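Local atomic coordinates of CAS6A (Thermus thermophilus, PDB entry 4C97), a protein that probably acts as a Cas6 endoribonuclease of CRISPR antiviral defence, cutting precursor CRISPR RNA. Residues G27-L32 with N46-G51; W60-L65 with H102-V107; R120-R125 with L213-L218. The protein carries 1 engineered substitution. All coordinates share one frame; numbering follows the deposited sequence. Where two conformers were deposited one is given.

In the fold
Two ferredoxin-like halves make up the chain. Interactions 1 and 2 belong to the first, interaction 3 to the second. Interactions 1 and 2 are buried and use neighbouring strands, 48-55 and 58-65, on opposite faces of the sheet: helix 22-36 packs on one face through aromatic and aliphatic carbon, while the other face carries tryptophans, a histidine and an arginine that hydrogen-bonds to a backbone carbonyl. Interaction 3, only partly buried and about 26 Å from interaction 1 between centres, joins helix 209-225 to strand 121-127 mainly through two leucines. Interactions 2 and 3 nevertheless meet at one sulfate, approached by Trp104 from the first half and, in one of its conformers, Arg125 from the second.

Interaction 1 of 3, residues G27-L32 with N46-G51; sequences GFFYGL and NPFALG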
ATOM      1  N   GLY A  27      -1.178  13.599   9.747  1.00 14.78           N
ATOM      2  CA  GLY A  27      -1.439  14.273  11.021  1.00 16.21           C
ATOM      3  C   GLY A  27      -2.805  13.943  11.570  1.00 16.70           C
ATOM      4  O   GLY A  27      -3.001  13.720  12.790  1.00 20.05           O
ATOM      5  N   PHE A  28      -3.772  13.903  10.661  1.00 15.67           N
ATOM      6  CA  PHE A  28      -5.128  13.492  11.034  1.00 15.97           C
ATOM      7  C   PHE A  28      -5.157  12.063  11.591  1.00 15.78           C
ATOM      8  O   PHE A  28      -5.705  11.784  12.696  1.00 17.87           O
ATOM      9  CB  PHE A  28      -6.002  13.607   9.801  1.00 18.00           C
ATOM     10  CG  PHE A  28      -7.348  12.992   9.959  1.00 28.56           C
ATOM     11  CD1 PHE A  28      -8.331  13.638  10.687  1.00 44.41           C
ATOM     12  CD2 PHE A  28      -7.635  11.783   9.367  1.00 39.28           C
ATOM     13  CE1 PHE A  28      -9.575  13.072  10.830  1.00 48.14           C
ATOM     14  CE2 PHE A  28      -8.881  11.216   9.512  1.00 38.15           C
ATOM     15  CZ  PHE A  28      -9.842  11.865  10.237  1.00 38.20           C
ATOM     16  N   PHE A  29      -4.534  11.161  10.831  1.00 14.60           N
ATOM     17  CA  PHE A  29      -4.455   9.772  11.250  1.00 15.10           C
ATOM     18  C   PHE A  29      -3.757   9.631  12.608  1.00 16.48           C
ATOM     19  O   PHE A  29      -4.258   8.933  13.506  1.00 19.48           O
ATOM     20  CB  PHE A  29      -3.767   8.915  10.178  1.00 14.97           C
ATOM     21  CG  PHE A  29      -3.583   7.501  10.590  1.00 13.97           C
ATOM     22  CD1 PHE A  29      -4.660   6.639  10.602  1.00 19.56           C
ATOM     23  CD2 PHE A  29      -2.342   7.027  10.975  1.00 19.62           C
ATOM     24  CE1 PHE A  29      -4.510   5.334  10.991  1.00 20.14           C
ATOM     25  CE2 PHE A  29      -2.185   5.710  11.368  1.00 24.74           C
ATOM     26  CZ  PHE A  29      -3.272   4.864  11.374  1.00 20.22           C
ATOM     27  N   TYR A  30      -2.637  10.323  12.802  1.00 17.29           N
ATOM     28  CA  TYR A  30      -1.930  10.253  14.073  1.00 19.35           C
ATOM     29  C   TYR A  30      -2.770  10.855  15.194  1.00 26.18           C
ATOM     30  O   TYR A  30      -2.720  10.390  16.322  1.00 29.54           O
ATOM     31  CB  TYR A  30      -0.560  10.932  13.974  1.00 22.29           C
ATOM     32  CG  TYR A  30       0.523  10.108  13.274  1.00 29.62           C
ATOM     33  CD1 TYR A  30       0.244   8.897  12.671  1.00 56.18           C
ATOM     34  CD2 TYR A  30       1.832  10.563  13.218  1.00 32.06           C
ATOM     35  CE1 TYR A  30       1.240   8.159  12.048  1.00 63.70           C
ATOM     36  CE2 TYR A  30       2.832   9.822  12.586  1.00 36.57           C
ATOM     37  CZ  TYR A  30       2.529   8.628  12.011  1.00 50.72           C
ATOM     38  OH  TYR A  30       3.538   7.914  11.393  1.00 60.06           O
ATOM     39  N   GLY A  31      -3.560  11.871  14.884  1.00 25.31           N
ATOM     40  CA  GLY A  31      -4.514  12.390  15.853  1.00 26.18           C
ATOM     41  C   GLY A  31      -5.504  11.337  16.316  1.00 30.84           C
ATOM     42  O   GLY A  31      -5.781  11.214  17.516  1.00 34.96           O
ATOM     43  N   LEU A  32      -6.072  10.589  15.376  1.00 23.40           N
ATOM     44  CA  LEU A  32      -6.894   9.433  15.775  1.00 25.34           C
ATOM     45  C   LEU A  32      -6.111   8.364  16.562  1.00 26.34           C
ATOM     46  O   LEU A  32      -6.607   7.790  17.538  1.00 31.42           O
ATOM     47  CB  LEU A  32      -7.526   8.780  14.552  1.00 23.58           C
ATOM     48  CG  LEU A  32      -8.495   9.660  13.771  1.00 31.77           C
ATOM     49  CD1 LEU A  32      -8.982   8.910  12.561  1.00 33.81           C
ATOM     50  CD2 LEU A  32      -9.661  10.086  14.639  1.00 44.25           C
ATOM     51  N   ASN A  46       5.345   0.268  10.856  1.00 29.17           N
ATOM     52  CA  ASN A  46       4.025   0.889  10.960  1.00 31.99           C
ATOM     53  C   ASN A  46       2.980  -0.121  10.511  1.00 19.68           C
ATOM     54  O   ASN A  46       3.048  -0.586   9.374  1.00 22.04           O
ATOM     55  CB  ASN A  46       3.932   2.112  10.046  1.00 39.11           C
ATOM     56  CG  ASN A  46       4.956   3.191  10.380  1.00 44.10           C
ATOM     57  OD1 ASN A  46       5.501   3.241  11.484  1.00 39.33           O
ATOM     58  ND2 ASN A  46       5.197   4.082   9.417  1.00 40.94           N
ATOM     59  N   PRO A  47       2.035  -0.508  11.396  1.00 19.89           N
ATOM     60  CA  PRO A  47       0.994  -1.458  10.961  1.00 15.11           C
ATOM     61  C   PRO A  47      -0.146  -0.795  10.191  1.00 13.84           C
ATOM     62  O   PRO A  47      -1.325  -1.105  10.363  1.00 13.87           O
ATOM     63  CB  PRO A  47       0.486  -2.054  12.289  1.00 19.62           C
ATOM     64  CG  PRO A  47       0.708  -0.952  13.293  1.00 26.16           C
ATOM     65  CD  PRO A  47       1.942  -0.207  12.840  1.00 24.87           C
ATOM     66  N   PHE A  48       0.215   0.151   9.335  1.00 13.95           N
ATOM     67  CA  PHE A  48      -0.756   0.900   8.578  1.00 15.11           C
ATOM     68  C   PHE A  48      -0.070   1.528   7.374  1.00 13.52           C
ATOM     69  O   PHE A  48       1.158   1.496   7.250  1.00 15.48           O
ATOM     70  CB  PHE A  48      -1.372   2.014   9.433  1.00 16.05           C
ATOM     71  CG  PHE A  48      -0.364   3.011   9.938  1.00 19.27           C
ATOM     72  CD1 PHE A  48      -0.053   4.135   9.195  1.00 23.24           C
ATOM     73  CD2 PHE A  48       0.268   2.819  11.147  1.00 26.21           C
ATOM     74  CE1 PHE A  48       0.893   5.048   9.660  1.00 23.61           C
ATOM     75  CE2 PHE A  48       1.203   3.724  11.608  1.00 31.19           C
ATOM     76  CZ  PHE A  48       1.518   4.829  10.852  1.00 23.53           C
ATOM     77  N   ALA A  49      -0.888   2.065   6.488  1.00 13.31           N
ATOM     78  CA  ALA A  49      -0.401   2.929   5.412  1.00 13.37           C
ATOM     79  C   ALA A  49      -1.502   3.897   5.053  1.00 14.53           C
ATOM     80  O   ALA A  49      -2.667   3.680   5.379  1.00 15.25           O
ATOM     81  CB  ALA A  49       0.037   2.120   4.167  1.00 12.93           C
ATOM     82  N   LEU A  50      -1.133   4.994   4.404  1.00  9.53           N
ATOM     83  CA  LEU A  50      -2.114   5.994   4.039  1.00 11.16           C
ATOM     84  C   LEU A  50      -2.002   6.294   2.563  1.00 13.97           C
ATOM     85  O   LEU A  50      -0.955   6.083   1.937  1.00 15.42           O
ATOM     86  CB  LEU A  50      -1.926   7.272   4.865  1.00 13.03           C
ATOM     87  CG  LEU A  50      -2.022   7.087   6.377  1.00 14.75           C
ATOM     88  CD1 LEU A  50      -1.629   8.380   7.082  1.00 13.27           C
ATOM     89  CD2 LEU A  50      -3.418   6.647   6.765  1.00 18.40           C
ATOM     90  N   GLY A  51      -3.098   6.754   1.997  1.00 11.58           N
ATOM     91  CA  GLY A  51      -3.089   7.153   0.615  1.00 12.52           C
ATOM     92  C   GLY A  51      -4.179   8.126   0.284  1.00 13.79           C
ATOM     93  O   GLY A  51      -5.035   8.421   1.093  1.00 13.29           O
TER
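Phe29 of helix 22-36 sets one ring carbon on Phe48 of strand 48-55: CE2 sits over the centre of the Phe48 ring, and its nearest atom there is Phe48 CD1 at 3.4 Å. The two ring planes are inclined at 45°, so this is an oblique contact with one ring corner pressed on the other's face. Leu50 takes a face of Phe29 itself, its CD2 making a CH-pi contact 4.2 Å from the ring centroid, while its other methyl, CD1, lies 3.8 Å from Phe29 CB. Tyr30 comes from one residue further along the helix, and its CE1 reaches Phe48 CZ at 3.5 Å with the planes nearly perpendicular.

Phe29 extends out to the strand because its CG is anti to the backbone N (chi1 176°). On the face of Phe48 away from Phe29 lies Asn46 CB, leaving that ring sandwiched between the helix and its own approach loop. Behind this layer, Val63 of strand 58-65 touches both Phe29 and Leu50, and Leu74 of helix 68-79 packs on Phe29. The cluster thus fastens the first helix of the N-terminal ferredoxin-like half to the outermost strand of its sheet, next to the second helix.

Interaction 2 of 3, residues W60-L65 with H102-V107; sequences WARVSL and HPWAGV. With SO4 (sulfate ion), chain D.
On the face of the N-terminal ferredoxin-like sheet turned away from its helices, Trp60 of strand 58-65 forms an aromatic cluster with His102 and Trp104, which come from a type I beta turn interrupting strand 91-109, and Arg62 of the same strand as Trp60 packs beside it. His102 stands edge-to-face on Trp60: its NE2 and CE1 point at the five-membered ring, the planes are 69° apart, and NE2 is 3.6 Å from Trp60 CD1. The outer part of the same indole slides past Trp104 in a nearly parallel but poorly overlapping arrangement, closest at Trp60 CZ2 and Trp104 CD1, 3.6 Å apart.

Arg62 grips the backbone of Trp104 side-on. Its NE donates to Trp104 O over 2.9 Å, in the carbonyl plane and on a lone pair, whereas NH2 reaches that oxygen at 3.0 Å from above the plane. A bend at chi3 (-89°) turns the guanidinium so that its face also receives the indole edge, with Trp104 CE3 3.6 Å from Arg62 CZ. Arg62 NH2 bonds additionally to Phe223 O, near the end of helix 209-225. Within the turn, His102 ND1 accepts a hydrogen bond from Trp104 N at 3.1 Å, which helps fix the imidazole's rotation.

One carbonyl held by two donors should keep the Trp104 backbone in place. Trp104 NE1 donates to sulfate O1 at 2.7 Å, though the bond is bent (132°). Arg237 and, in one conformer, Arg125 bind the same ion, making an anion site consistent with a place where an RNA phosphate could lie, though the sulfate probably came from the crystallisation liquor.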
ATOM      1  N   TRP A  60     -10.392  11.517  -2.686  1.00 17.29           N
ATOM      2  CA  TRP A  60     -10.570  10.579  -1.601  1.00 14.44           C
ATOM      3  C   TRP A  60      -9.274  10.371  -0.845  1.00 13.14           C
ATOM      4  O   TRP A  60      -8.181  10.665  -1.341  1.00 12.78           O
ATOM      5  CB  TRP A  60     -11.092   9.242  -2.127  1.00 15.64           C
ATOM      6  CG  TRP A  60     -10.264   8.682  -3.269  1.00 14.43           C
ATOM      7  CD1 TRP A  60     -10.490   8.867  -4.601  1.00 18.30           C
ATOM      8  CD2 TRP A  60      -9.108   7.844  -3.169  1.00 13.34           C
ATOM      9  NE1 TRP A  60      -9.528   8.210  -5.339  1.00 17.90           N
ATOM     10  CE2 TRP A  60      -8.664   7.580  -4.481  1.00 15.94           C
ATOM     11  CE3 TRP A  60      -8.379   7.307  -2.103  1.00 12.22           C
ATOM     12  CZ2 TRP A  60      -7.552   6.796  -4.745  1.00 15.13           C
ATOM     13  CZ3 TRP A  60      -7.265   6.542  -2.367  1.00 14.47           C
ATOM     14  CH2 TRP A  60      -6.862   6.296  -3.679  1.00 13.46           C
ATOM     15  N   ALA A  61      -9.419   9.843   0.363  1.00 14.10           N
ATOM     16  CA  ALA A  61      -8.265   9.416   1.134  1.00 13.28           C
ATOM     17  C   ALA A  61      -8.467   7.979   1.521  1.00 11.65           C
ATOM     18  O   ALA A  61      -9.584   7.474   1.443  1.00 13.03           O
ATOM     19  CB  ALA A  61      -8.091  10.266   2.349  1.00 15.73           C
ATOM     20  N   ARG A  62      -7.399   7.317   1.936  1.00 14.04           N
ATOM     21  CA  ARG A  62      -7.513   5.925   2.339  1.00 16.62           C
ATOM     22  C   ARG A  62      -6.583   5.580   3.488  1.00 12.20           C
ATOM     23  O   ARG A  62      -5.454   6.084   3.593  1.00 14.26           O
ATOM     24  CB  ARG A  62      -7.334   4.967   1.144  1.00 21.29           C
ATOM     25  CG  ARG A  62      -5.996   4.341   1.017  1.00 25.87           C
ATOM     26  CD  ARG A  62      -5.829   3.654  -0.343  1.00 15.96           C
ATOM     27  NE  ARG A  62      -6.254   2.260  -0.444  1.00 15.29           N
ATOM     28  CZ  ARG A  62      -5.430   1.216  -0.584  1.00 13.95           C
ATOM     29  NH1 ARG A  62      -4.106   1.380  -0.560  1.00 14.46           N
ATOM     30  NH2 ARG A  62      -5.925  -0.003  -0.744  1.00 15.52           N
ATOM     31  N   VAL A  63      -7.113   4.739   4.377  1.00 12.57           N
ATOM     32  CA  VAL A  63      -6.401   4.305   5.557  1.00 12.32           C
ATOM     33  C   VAL A  63      -6.324   2.793   5.525  1.00 11.68           C
ATOM     34  O   VAL A  63      -7.363   2.123   5.535  1.00 12.92           O
ATOM     35  CB  VAL A  63      -7.132   4.755   6.827  1.00 11.30           C
ATOM     36  CG1 VAL A  63      -6.416   4.258   8.084  1.00 11.87           C
ATOM     37  CG2 VAL A  63      -7.264   6.253   6.850  1.00 17.84           C
ATOM     38  N   SER A  64      -5.097   2.266   5.464  1.00 10.25           N
ATOM     39  CA  SER A  64      -4.858   0.831   5.536  1.00 10.93           C
ATOM     40  C   SER A  64      -4.435   0.457   6.911  1.00 13.17           C
ATOM     41  O   SER A  64      -3.527   1.066   7.473  1.00 17.08           O
ATOM     42  CB  SER A  64      -3.714   0.360   4.627  1.00 14.01           C
ATOM     43  OG  SER A  64      -3.964   0.623   3.280  1.00 16.14           O
ATOM     44  N   LEU A  65      -5.058  -0.608   7.392  1.00 13.20           N
ATOM     45  CA  LEU A  65      -4.858  -1.132   8.731  1.00 14.90           C
ATOM     46  C   LEU A  65      -4.456  -2.582   8.588  1.00 16.69           C
ATOM     47  O   LEU A  65      -5.211  -3.400   8.035  1.00 17.41           O
ATOM     48  CB  LEU A  65      -6.138  -0.995   9.547  1.00 16.04           C
ATOM     49  CG  LEU A  65      -6.715   0.426   9.544  1.00 17.61           C
ATOM     50  CD1 LEU A  65      -8.100   0.476  10.175  1.00 25.93           C
ATOM     51  CD2 LEU A  65      -5.742   1.382  10.260  1.00 17.81           C
ATOM     52  N   HIS A 102     -15.380   0.801  -3.797  1.00 19.58           N
ATOM     53  CA  HIS A 102     -14.454   1.792  -4.331  1.00 19.06           C
ATOM     54  C   HIS A 102     -13.228   0.985  -4.743  1.00 18.05           C
ATOM     55  O   HIS A 102     -12.886   0.021  -4.073  1.00 17.45           O
ATOM     56  CB  HIS A 102     -14.091   2.828  -3.268  1.00 22.13           C
ATOM     57  CG  HIS A 102     -13.241   3.956  -3.781  1.00 16.84           C
ATOM     58  ND1 HIS A 102     -11.887   3.834  -3.960  1.00 18.63           N
ATOM     59  CD2 HIS A 102     -13.568   5.220  -4.134  1.00 17.70           C
ATOM     60  CE1 HIS A 102     -11.407   4.984  -4.429  1.00 18.24           C
ATOM     61  NE2 HIS A 102     -12.404   5.833  -4.533  1.00 19.61           N
ATOM     62  N   PRO A 103     -12.577   1.356  -5.854  1.00 18.26           N
ATOM     63  CA  PRO A 103     -11.441   0.552  -6.324  1.00 18.35           C
ATOM     64  C   PRO A 103     -10.321   0.355  -5.305  1.00 15.79           C
ATOM     65  O   PRO A 103      -9.628  -0.648  -5.339  1.00 17.09           O
ATOM     66  CB  PRO A 103     -10.937   1.334  -7.536  1.00 21.10           C
ATOM     67  CG  PRO A 103     -12.137   2.042  -8.041  1.00 23.42           C
ATOM     68  CD  PRO A 103     -12.935   2.412  -6.815  1.00 17.27           C
ATOM     69  N   TRP A 104     -10.156   1.310  -4.399  1.00 13.55           N
ATOM     70  CA  TRP A 104      -9.085   1.277  -3.419  1.00 14.25           C
ATOM     71  C   TRP A 104      -9.534   0.908  -2.008  1.00 12.50           C
ATOM     72  O   TRP A 104      -8.756   1.018  -1.077  1.00 12.66           O
ATOM     73  CB  TRP A 104      -8.331   2.609  -3.447  1.00 15.67           C
ATOM     74  CG  TRP A 104      -7.516   2.726  -4.708  1.00 13.36           C
ATOM     75  CD1 TRP A 104      -7.850   3.395  -5.847  1.00 15.38           C
ATOM     76  CD2 TRP A 104      -6.248   2.116  -4.951  1.00 11.25           C
ATOM     77  NE1 TRP A 104      -6.856   3.248  -6.788  1.00 14.35           N
ATOM     78  CE2 TRP A 104      -5.853   2.480  -6.260  1.00 10.05           C
ATOM     79  CE3 TRP A 104      -5.396   1.312  -4.205  1.00 11.15           C
ATOM     80  CZ2 TRP A 104      -4.654   2.046  -6.831  1.00 10.40           C
ATOM     81  CZ3 TRP A 104      -4.199   0.884  -4.777  1.00 12.85           C
ATOM     82  CH2 TRP A 104      -3.840   1.270  -6.063  1.00  9.45           C
ATOM     83  N   ALA A 105     -10.778   0.444  -1.876  1.00 12.95           N
ATOM     84  CA  ALA A 105     -11.306  -0.032  -0.604  1.00 13.63           C
ATOM     85  C   ALA A 105     -11.321  -1.562  -0.596  1.00 16.76           C
ATOM     86  O   ALA A 105     -11.609  -2.185  -1.605  1.00 15.27           O
ATOM     87  CB  ALA A 105     -12.710   0.476  -0.411  1.00 18.03           C
ATOM     88  N   GLY A 106     -11.042  -2.164   0.543  1.00 15.45           N
ATOM     89  CA  GLY A 106     -11.225  -3.593   0.676  1.00 14.17           C
ATOM     90  C   GLY A 106     -10.950  -4.081   2.068  1.00 14.80           C
ATOM     91  O   GLY A 106     -10.300  -3.403   2.842  1.00 16.18           O
ATOM     92  N   VAL A 107     -11.489  -5.246   2.406  1.00 15.65           N
ATOM     93  CA  VAL A 107     -11.208  -5.887   3.676  1.00 15.56           C
ATOM     94  C   VAL A 107     -10.994  -7.351   3.364  1.00 17.28           C
ATOM     95  O   VAL A 107     -11.745  -7.931   2.572  1.00 21.63           O
ATOM     96  CB  VAL A 107     -12.357  -5.758   4.675  1.00 20.89           C
ATOM     97  CG1 VAL A 107     -11.947  -6.345   6.010  1.00 20.75           C
ATOM     98  CG2 VAL A 107     -12.761  -4.328   4.837  1.00 20.92           C
TER
HETATM   99  S   SO4 D1241      -5.650   6.242  -9.214  1.00 44.75           S
HETATM  100  O1  SO4 D1241      -5.749   4.933  -8.585  1.00 45.72           O
HETATM  101  O2  SO4 D1241      -4.539   6.198 -10.168  1.00 46.89           O
HETATM  102  O3  SO4 D1241      -6.888   6.535  -9.926  1.00 50.52           O
HETATM  103  O4  SO4 D1241      -5.390   7.329  -8.278  1.00 33.61           O

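Interaction 3 of 3, residues R120-R125 with L213-L218; sequences RDLALR and LWLSAL. With SO4 (sulfate ion), chain D.
This is apolar helix-on-sheet packing in the C-terminal ferredoxin-like half, where helix 209-225 lies against strand 121-127 and Leu215 meets Leu122. The two leucines run at a slant to each other. Leu215 CG is 3.9 Å from Leu122 CB, and its CD1 is likewise 3.9 Å from Leu122 CD2. Leu122 CD2 also comes alongside the helix backbone, 3.8 Å from Leu215 O. The second methyl of Leu215, CD2, reaches back to the start of the strand and rests 3.4 Å from Arg120 O. A chi1 of -178° carries Leu215 CG away from the backbone N, and the side chain stretches off the helix so that CD1 meets Leu122 while CD2 meets the Arg120 carbonyl.

Around the pair, Leu171 of helix 165-174 packs on Leu215 as well. Asp121 points the other way, pairing with Arg178 and accepting from His203 across the sheet. Further along the strand, Arg125 NH2 donates to sulfate O1 at 3.0 Å, a bond of one of two modelled conformers and so less certain; Trp104 and Arg237 share the ion. On the helix, Leu213 O is doubly engaged, accepting from Ala217 N and from Ser216 OG, the latter at 2.6 Å.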
ATOM      1  N   ARG A 120       4.040 -17.413 -11.771  0.50 14.55           N
ATOM      2  CA  ARG A 120       5.406 -16.915 -11.920  0.50 16.78           C
ATOM      3  C   ARG A 120       5.456 -15.432 -12.229  0.50 14.25           C
ATOM      4  O   ARG A 120       6.495 -14.804 -12.061  0.50 12.87           O
ATOM      5  CB  ARG A 120       6.110 -17.681 -13.035  0.50 19.09           C
ATOM      6  CG  ARG A 120       6.262 -19.137 -12.732  0.50 25.77           C
ATOM      7  CD  ARG A 120       7.036 -19.853 -13.800  0.50 27.76           C
ATOM      8  NE  ARG A 120       7.773 -20.972 -13.218  0.50 39.25           N
ATOM      9  CZ  ARG A 120       7.422 -22.250 -13.293  0.50 39.82           C
ATOM     10  NH1 ARG A 120       6.328 -22.629 -13.946  0.50 49.51           N
ATOM     11  NH2 ARG A 120       8.189 -23.161 -12.713  0.50 27.36           N
ATOM     12  N   ASP A 121       4.328 -14.875 -12.657  1.00 12.17           N
ATOM     13  CA  ASP A 121       4.247 -13.473 -13.049  1.00 11.71           C
ATOM     14  C   ASP A 121       3.505 -12.638 -12.016  1.00 12.91           C
ATOM     15  O   ASP A 121       2.532 -13.095 -11.399  1.00 12.87           O
ATOM     16  CB  ASP A 121       3.510 -13.310 -14.372  1.00 15.53           C
ATOM     17  CG  ASP A 121       4.220 -13.963 -15.531  1.00 28.36           C
ATOM     18  OD1 ASP A 121       5.466 -13.993 -15.536  1.00 23.87           O
ATOM     19  OD2 ASP A 121       3.504 -14.448 -16.434  1.00 28.63           O
ATOM     20  N   LEU A 122       3.969 -11.414 -11.809  1.00 10.45           N
ATOM     21  CA  LEU A 122       3.251 -10.466 -10.968  1.00 11.77           C
ATOM     22  C   LEU A 122       3.308  -9.090 -11.609  1.00 13.05           C
ATOM     23  O   LEU A 122       4.387  -8.495 -11.757  1.00 10.11           O
ATOM     24  CB  LEU A 122       3.822 -10.429  -9.546  1.00  9.20           C
ATOM     25  CG  LEU A 122       3.197  -9.357  -8.625  1.00 10.96           C
ATOM     26  CD1 LEU A 122       1.718  -9.620  -8.389  1.00 20.26           C
ATOM     27  CD2 LEU A 122       3.965  -9.250  -7.345  1.00 10.38           C
ATOM     28  N   ALA A 123       2.146  -8.604 -12.033  1.00 10.39           N
ATOM     29  CA  ALA A 123       2.045  -7.271 -12.610  1.00 13.52           C
ATOM     30  C   ALA A 123       1.603  -6.319 -11.522  1.00 13.80           C
ATOM     31  O   ALA A 123       0.536  -6.494 -10.954  1.00 11.17           O
ATOM     32  CB  ALA A 123       1.045  -7.254 -13.741  1.00 14.63           C
ATOM     33  N   LEU A 124       2.436  -5.333 -11.230  1.00 10.03           N
ATOM     34  CA  LEU A 124       2.093  -4.312 -10.260  1.00  8.39           C
ATOM     35  C   LEU A 124       1.925  -2.979 -10.934  1.00 12.83           C
ATOM     36  O   LEU A 124       2.696  -2.603 -11.827  1.00 12.76           O
ATOM     37  CB  LEU A 124       3.166  -4.176  -9.180  1.00 11.39           C
ATOM     38  CG  LEU A 124       3.296  -5.322  -8.201  1.00 12.76           C
ATOM     39  CD1 LEU A 124       4.435  -5.036  -7.245  1.00 11.63           C
ATOM     40  CD2 LEU A 124       1.981  -5.518  -7.438  1.00 16.35           C
ATOM     41  N   ARG A 125       0.901  -2.267 -10.488  1.00  8.59           N
ATOM     42  CA  ARG A 125       0.721  -0.878 -10.859  0.50 10.92           C
ATOM     43  C   ARG A 125       1.074  -0.010  -9.670  1.00 11.59           C
ATOM     44  O   ARG A 125       0.542  -0.173  -8.560  1.00 10.00           O
ATOM     45  CB  ARG A 125      -0.696  -0.554 -11.340  0.50 16.64           C
ATOM     46  CG  ARG A 125      -0.806   0.904 -11.809  0.50 21.60           C
ATOM     47  CD  ARG A 125      -2.054   1.210 -12.599  0.50 29.23           C
ATOM     48  NE  ARG A 125      -3.186   1.513 -11.728  0.50 29.60           N
ATOM     49  CZ  ARG A 125      -3.423   2.705 -11.183  0.50 25.88           C
ATOM     50  NH1 ARG A 125      -2.614   3.733 -11.404  0.50 28.46           N
ATOM     51  NH2 ARG A 125      -4.482   2.867 -10.410  0.50 18.99           N
ATOM     52  N   LEU A 213       3.211 -19.122  -5.202  1.00 13.62           N
ATOM     53  CA  LEU A 213       2.170 -18.714  -4.259  1.00 13.04           C
ATOM     54  C   LEU A 213       2.575 -17.486  -3.417  1.00 11.41           C
ATOM     55  O   LEU A 213       1.792 -16.525  -3.274  1.00  9.74           O
ATOM     56  CB  LEU A 213       1.775 -19.858  -3.340  1.00 13.19           C
ATOM     57  CG  LEU A 213       0.494 -19.566  -2.592  1.00 12.10           C
ATOM     58  CD1 LEU A 213      -0.695 -19.514  -3.542  1.00 17.06           C
ATOM     59  CD2 LEU A 213       0.282 -20.605  -1.488  1.00 19.98           C
ATOM     60  N   TRP A 214       3.780 -17.529  -2.845  1.00 11.95           N
ATOM     61  CA  TRP A 214       4.283 -16.381  -2.118  1.00 10.11           C
ATOM     62  C   TRP A 214       4.336 -15.132  -3.006  1.00  9.89           C
ATOM     63  O   TRP A 214       3.960 -14.041  -2.579  1.00 10.32           O
ATOM     64  CB  TRP A 214       5.664 -16.693  -1.532  1.00 12.31           C
ATOM     65  CG  TRP A 214       5.570 -17.334  -0.179  1.00 14.30           C
ATOM     66  CD1 TRP A 214       5.517 -18.671   0.105  1.00 15.32           C
ATOM     67  CD2 TRP A 214       5.469 -16.655   1.086  1.00 13.15           C
ATOM     68  NE1 TRP A 214       5.405 -18.867   1.464  1.00 14.23           N
ATOM     69  CE2 TRP A 214       5.367 -17.642   2.088  1.00 13.05           C
ATOM     70  CE3 TRP A 214       5.452 -15.303   1.455  1.00 13.41           C
ATOM     71  CZ2 TRP A 214       5.265 -17.331   3.431  1.00 11.68           C
ATOM     72  CZ3 TRP A 214       5.354 -14.992   2.796  1.00 12.65           C
ATOM     73  CH2 TRP A 214       5.262 -16.000   3.767  1.00 11.92           C
ATOM     74  N   LEU A 215       4.808 -15.272  -4.247  1.00  8.54           N
ATOM     75  CA  LEU A 215       4.807 -14.114  -5.151  1.00  8.90           C
ATOM     76  C   LEU A 215       3.390 -13.526  -5.285  1.00 10.21           C
ATOM     77  O   LEU A 215       3.177 -12.299  -5.148  1.00  8.96           O
ATOM     78  CB  LEU A 215       5.393 -14.482  -6.517  1.00 10.47           C
ATOM     79  CG  LEU A 215       5.491 -13.337  -7.524  1.00  9.77           C
ATOM     80  CD1 LEU A 215       6.444 -12.211  -7.063  1.00 11.65           C
ATOM     81  CD2 LEU A 215       5.916 -13.865  -8.877  1.00 11.38           C
ATOM     82  N   SER A 216       2.417 -14.412  -5.485  1.00 10.45           N
ATOM     83  CA  SER A 216       1.035 -13.939  -5.607  1.00 10.39           C
ATOM     84  C   SER A 216       0.536 -13.250  -4.335  1.00  8.26           C
ATOM     85  O   SER A 216      -0.209 -12.256  -4.389  1.00 10.57           O
ATOM     86  CB  SER A 216       0.094 -15.069  -6.038  1.00 12.72           C
ATOM     87  OG  SER A 216      -0.133 -16.018  -5.013  1.00 13.49           O
ATOM     88  N   ALA A 217       0.962 -13.775  -3.200  1.00  9.56           N
ATOM     89  CA  ALA A 217       0.578 -13.205  -1.905  1.00 11.32           C
ATOM     90  C   ALA A 217       1.182 -11.814  -1.682  1.00  8.10           C
ATOM     91  O   ALA A 217       0.507 -10.915  -1.151  1.00  8.88           O
ATOM     92  CB  ALA A 217       0.978 -14.146  -0.770  1.00 13.91           C
ATOM     93  N   LEU A 218       2.445 -11.631  -2.083  1.00  9.82           N
ATOM     94  CA  LEU A 218       3.054 -10.305  -1.998  1.00 10.49           C
ATOM     95  C   LEU A 218       2.252  -9.333  -2.842  1.00  7.59           C
ATOM     96  O   LEU A 218       1.992  -8.182  -2.435  1.00  8.74           O
ATOM     97  CB  LEU A 218       4.507 -10.352  -2.468  1.00  9.75           C
ATOM     98  CG  LEU A 218       5.407 -11.205  -1.579  1.00  9.61           C
ATOM     99  CD1 LEU A 218       6.797 -11.259  -2.144  1.00 12.41           C
ATOM    100  CD2 LEU A 218       5.461 -10.666  -0.173  1.00 15.06           C
TER
HETATM  101  S   SO4 D1241      -5.650   6.242  -9.214  1.00 44.75           S
HETATM  102  O1  SO4 D1241      -5.749   4.933  -8.585  1.00 45.72           O
HETATM  103  O2  SO4 D1241      -4.539   6.198 -10.168  1.00 46.89           O
HETATM  104  O3  SO4 D1241      -6.888   6.535  -9.926  1.00 50.52           O
HETATM  105  O4  SO4 D1241      -5.390   7.329  -8.278  1.00 33.61           O